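Local coordinates for biofilm growth-associated repressor (Xylella fastidiosa, PDB 3PQJ), which represses transcription of its own operon, which includes blh, by binding a palindromic AT-rich sequence across the -10 region of the blh promoter, at residues A[39-44]-A[74-79]. Numbering follows the deposited sequence.
Sequences VGELEQ and QIFYRL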
ATOM      1  N   VAL A  39     -15.194   6.844 -17.386  1.00 41.70           N
ATOM      2  CA  VAL A  39     -15.570   5.542 -16.823  1.00 41.46           C
ATOM      3  C   VAL A  39     -15.429   4.441 -17.918  1.00 46.65           C
ATOM      4  O   VAL A  39     -14.908   3.352 -17.643  1.00 47.08           O
ATOM      5  CB  VAL A  39     -16.982   5.587 -16.178  1.00 45.25           C
ATOM      6  CG1 VAL A  39     -17.320   4.272 -15.501  1.00 44.80           C
ATOM      7  CG2 VAL A  39     -17.091   6.734 -15.172  1.00 45.38           C
ATOM      8  N   GLY A  40     -15.839   4.778 -19.148  1.00 42.38           N
ATOM      9  CA  GLY A  40     -15.745   3.922 -20.329  1.00 41.31           C
ATOM     10  C   GLY A  40     -14.319   3.568 -20.675  1.00 45.50           C
ATOM     11  O   GLY A  40     -14.031   2.397 -20.898  1.00 46.59           O
ATOM     12  N   GLU A  41     -13.407   4.567 -20.688  1.00 42.02           N
ATOM     13  CA  GLU A  41     -11.968   4.369 -20.953  1.00 41.92           C
ATOM     14  C   GLU A  41     -11.326   3.475 -19.872  1.00 44.93           C
ATOM     15  O   GLU A  41     -10.464   2.666 -20.201  1.00 44.84           O
ATOM     16  CB  GLU A  41     -11.225   5.710 -20.963  1.00 43.47           C
ATOM     17  CG  GLU A  41     -11.399   6.558 -22.206  1.00 55.58           C
ATOM     18  CD  GLU A  41     -10.662   7.878 -22.107  1.00 73.34           C
ATOM     19  OE1 GLU A  41     -11.273   8.856 -21.623  1.00 49.67           O
ATOM     20  OE2 GLU A  41      -9.454   7.917 -22.437  1.00 80.14           O
ATOM     21  N   LEU A  42     -11.737   3.637 -18.590  1.00 39.73           N
ATOM     22  CA  LEU A  42     -11.236   2.851 -17.455  1.00 38.72           C
ATOM     23  C   LEU A  42     -11.642   1.385 -17.550  1.00 43.06           C
ATOM     24  O   LEU A  42     -10.882   0.509 -17.136  1.00 42.01           O
ATOM     25  CB  LEU A  42     -11.681   3.448 -16.100  1.00 37.86           C
ATOM     26  CG  LEU A  42     -10.950   4.707 -15.637  1.00 40.56           C
ATOM     27  CD1 LEU A  42     -11.692   5.370 -14.485  1.00 39.76           C
ATOM     28  CD2 LEU A  42      -9.490   4.405 -15.274  1.00 40.53           C
ATOM     29  N   GLU A  43     -12.844   1.129 -18.100  1.00 41.03           N
ATOM     30  CA  GLU A  43     -13.394  -0.203 -18.338  1.00 40.97           C
ATOM     31  C   GLU A  43     -12.525  -0.892 -19.395  1.00 44.85           C
ATOM     32  O   GLU A  43     -12.191  -2.065 -19.243  1.00 45.12           O
ATOM     33  CB  GLU A  43     -14.850  -0.068 -18.799  1.00 42.78           C
ATOM     34  CG  GLU A  43     -15.613  -1.376 -18.962  1.00 55.71           C
ATOM     35  CD  GLU A  43     -17.113  -1.235 -19.146  1.00 73.27           C
ATOM     36  OE1 GLU A  43     -17.573  -0.139 -19.548  1.00 65.67           O
ATOM     37  OE2 GLU A  43     -17.830  -2.235 -18.905  1.00 62.89           O
ATOM     38  N   GLN A  44     -12.106  -0.131 -20.423  1.00 42.63           N
ATOM     39  CA  GLN A  44     -11.249  -0.608 -21.510  1.00 42.92           C
ATOM     40  C   GLN A  44      -9.826  -0.847 -21.016  1.00 47.89           C
ATOM     41  O   GLN A  44      -9.191  -1.817 -21.439  1.00 48.84           O
ATOM     42  CB  GLN A  44     -11.245   0.362 -22.719  1.00 44.40           C
ATOM     43  CG  GLN A  44     -12.618   0.790 -23.304  1.00 65.33           C
ATOM     44  CD  GLN A  44     -13.732  -0.256 -23.369  1.00 81.66           C
ATOM     45  OE1 GLN A  44     -13.492  -1.464 -23.539  1.00 66.14           O
ATOM     46  NE2 GLN A  44     -14.988   0.197 -23.305  1.00 80.21           N
ATOM     47  N   GLN A  74     -20.606  12.381 -20.356  1.00 45.90           N
ATOM     48  CA  GLN A  74     -20.018  11.398 -19.428  1.00 44.76           C
ATOM     49  C   GLN A  74     -19.373  11.930 -18.143  1.00 47.90           C
ATOM     50  O   GLN A  74     -19.325  13.148 -17.925  1.00 48.31           O
ATOM     51  CB  GLN A  74     -18.998  10.528 -20.191  1.00 45.71           C
ATOM     52  CG  GLN A  74     -18.046  11.319 -21.095  1.00 48.58           C
ATOM     53  CD  GLN A  74     -17.338  10.464 -22.102  1.00 63.71           C
ATOM     54  OE1 GLN A  74     -17.249   9.241 -21.963  1.00 68.26           O
ATOM     55  NE2 GLN A  74     -16.765  11.093 -23.109  1.00 43.75           N
ATOM     56  N   ILE A  75     -18.869  10.978 -17.294  1.00 42.63           N
ATOM     57  CA  ILE A  75     -18.124  11.187 -16.048  1.00 41.54           C
ATOM     58  C   ILE A  75     -16.642  10.823 -16.306  1.00 45.13           C
ATOM     59  O   ILE A  75     -16.357   9.807 -16.940  1.00 45.72           O
ATOM     60  CB  ILE A  75     -18.733  10.412 -14.837  1.00 44.47           C
ATOM     61  CG1 ILE A  75     -20.219  10.804 -14.597  1.00 45.19           C
ATOM     62  CG2 ILE A  75     -17.899  10.608 -13.544  1.00 43.76           C
ATOM     63  CD1 ILE A  75     -21.058   9.867 -13.629  1.00 50.21           C
ATOM     64  N   PHE A  76     -15.715  11.677 -15.835  1.00 40.66           N
ATOM     65  CA  PHE A  76     -14.269  11.500 -15.953  1.00 40.22           C
ATOM     66  C   PHE A  76     -13.658  11.437 -14.581  1.00 42.91           C
ATOM     67  O   PHE A  76     -14.032  12.224 -13.705  1.00 42.58           O
ATOM     68  CB  PHE A  76     -13.628  12.684 -16.694  1.00 42.12           C
ATOM     69  CG  PHE A  76     -14.029  12.812 -18.137  1.00 43.23           C
ATOM     70  CD1 PHE A  76     -13.241  12.264 -19.141  1.00 45.49           C
ATOM     71  CD2 PHE A  76     -15.199  13.485 -18.497  1.00 44.63           C
ATOM     72  CE1 PHE A  76     -13.626  12.361 -20.478  1.00 46.49           C
ATOM     73  CE2 PHE A  76     -15.580  13.585 -19.835  1.00 47.01           C
ATOM     74  CZ  PHE A  76     -14.788  13.027 -20.818  1.00 45.16           C
ATOM     75  N   TYR A  77     -12.675  10.551 -14.409  1.00 38.21           N
ATOM     76  CA  TYR A  77     -11.956  10.402 -13.146  1.00 37.80           C
ATOM     77  C   TYR A  77     -10.518  10.884 -13.272  1.00 39.85           C
ATOM     78  O   TYR A  77      -9.870  10.667 -14.300  1.00 39.51           O
ATOM     79  CB  TYR A  77     -12.014   8.957 -12.654  1.00 38.90           C
ATOM     80  CG  TYR A  77     -13.314   8.618 -11.965  1.00 40.41           C
ATOM     81  CD1 TYR A  77     -13.430   8.696 -10.580  1.00 42.42           C
ATOM     82  CD2 TYR A  77     -14.431   8.211 -12.693  1.00 41.22           C
ATOM     83  CE1 TYR A  77     -14.621   8.366  -9.934  1.00 43.66           C
ATOM     84  CE2 TYR A  77     -15.636   7.898 -12.059  1.00 41.99           C
ATOM     85  CZ  TYR A  77     -15.725   7.972 -10.676  1.00 50.79           C
ATOM     86  OH  TYR A  77     -16.904   7.662 -10.032  1.00 53.03           O
ATOM     87  N   ARG A  78     -10.033  11.552 -12.225  1.00 34.37           N
ATOM     88  CA  ARG A  78      -8.683  12.111 -12.155  1.00 33.66           C
ATOM     89  C   ARG A  78      -8.094  11.805 -10.794  1.00 36.37           C
ATOM     90  O   ARG A  78      -8.801  11.850  -9.802  1.00 35.09           O
ATOM     91  CB  ARG A  78      -8.752  13.635 -12.354  1.00 35.25           C
ATOM     92  CG  ARG A  78      -7.453  14.298 -12.741  1.00 49.70           C
ATOM     93  CD  ARG A  78      -7.659  15.785 -12.923  1.00 64.69           C
ATOM     94  NE  ARG A  78      -6.455  16.444 -13.431  1.00 80.64           N
ATOM     95  CZ  ARG A  78      -6.162  16.587 -14.725  1.00 98.29           C
ATOM     96  NH1 ARG A  78      -6.987  16.126 -15.657  1.00 73.34           N
ATOM     97  NH2 ARG A  78      -5.043  17.199 -15.093  1.00 96.25           N
ATOM     98  N   LEU A  79      -6.800  11.526 -10.739  1.00 34.45           N
ATOM     99  CA  LEU A  79      -6.099  11.281  -9.478  1.00 34.73           C
ATOM    100  C   LEU A  79      -5.619  12.629  -8.921  1.00 39.16           C
ATOM    101  O   LEU A  79      -4.894  13.363  -9.605  1.00 38.97           O
ATOM    102  CB  LEU A  79      -4.925  10.288  -9.677  1.00 34.65           C
ATOM    103  CG  LEU A  79      -4.158   9.833  -8.444  1.00 38.51           C
ATOM    104  CD1 LEU A  79      -4.958   8.812  -7.669  1.00 39.19           C
ATOM    105  CD2 LEU A  79      -2.850   9.241  -8.834  1.00 38.72           C
TER
HETATM  106  O   HOH W   1     -17.683   7.674 -19.606  1.00 45.25           O
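Val39 has CG1 anti to the backbone N (chi1 -175°), and this leaves CG2 on the side of the backbone N, where it meets strand 75-79. Tyr77 has CG beside its own backbone N and anti to the carbonyl carbon (chi1 -80°), and this brings the CD2-CE2 edge of the ring alongside Val39. CG2 of Val39 lies in the plane of that ring, at its edge, 3.6 Å from CE2 of Tyr77. The same methyl also packs 4.0 Å from CB of Ile75. Deeper in, CD1 of Leu42 touches CB of Tyr77 at 4.0 Å, with the leucine running roughly perpendicular to the tyrosine side chain.

Val39 N donates a hydrogen bond to Ile75 O at 3.2 Å. It continues the pairing of the short strand 37-38 with strand 75-79 into the start of the helix, since Phe37 and Tyr77 also share backbone hydrogen bonding. In this winged helix-turn-helix domain of the ArsR family, helix 39-46 is the first helix of the predicted DNA-binding motif, and strands 66-70 and 75-79 form the wing. The contact therefore joins the start of the motif directly to the second wing strand.

Leu57 of helix 52-63 touches both Leu42 and Tyr77, so the second motif helix shares this apolar cluster. The hydroxyl of Tyr77 is hydrogen-bonded to Arg61, which satisfies the polar end of a buried side chain. Toward the wing turn, a water donates to Gln74 OE1 at 2.9 Å and accepts a weak, long bond from Gly40 N.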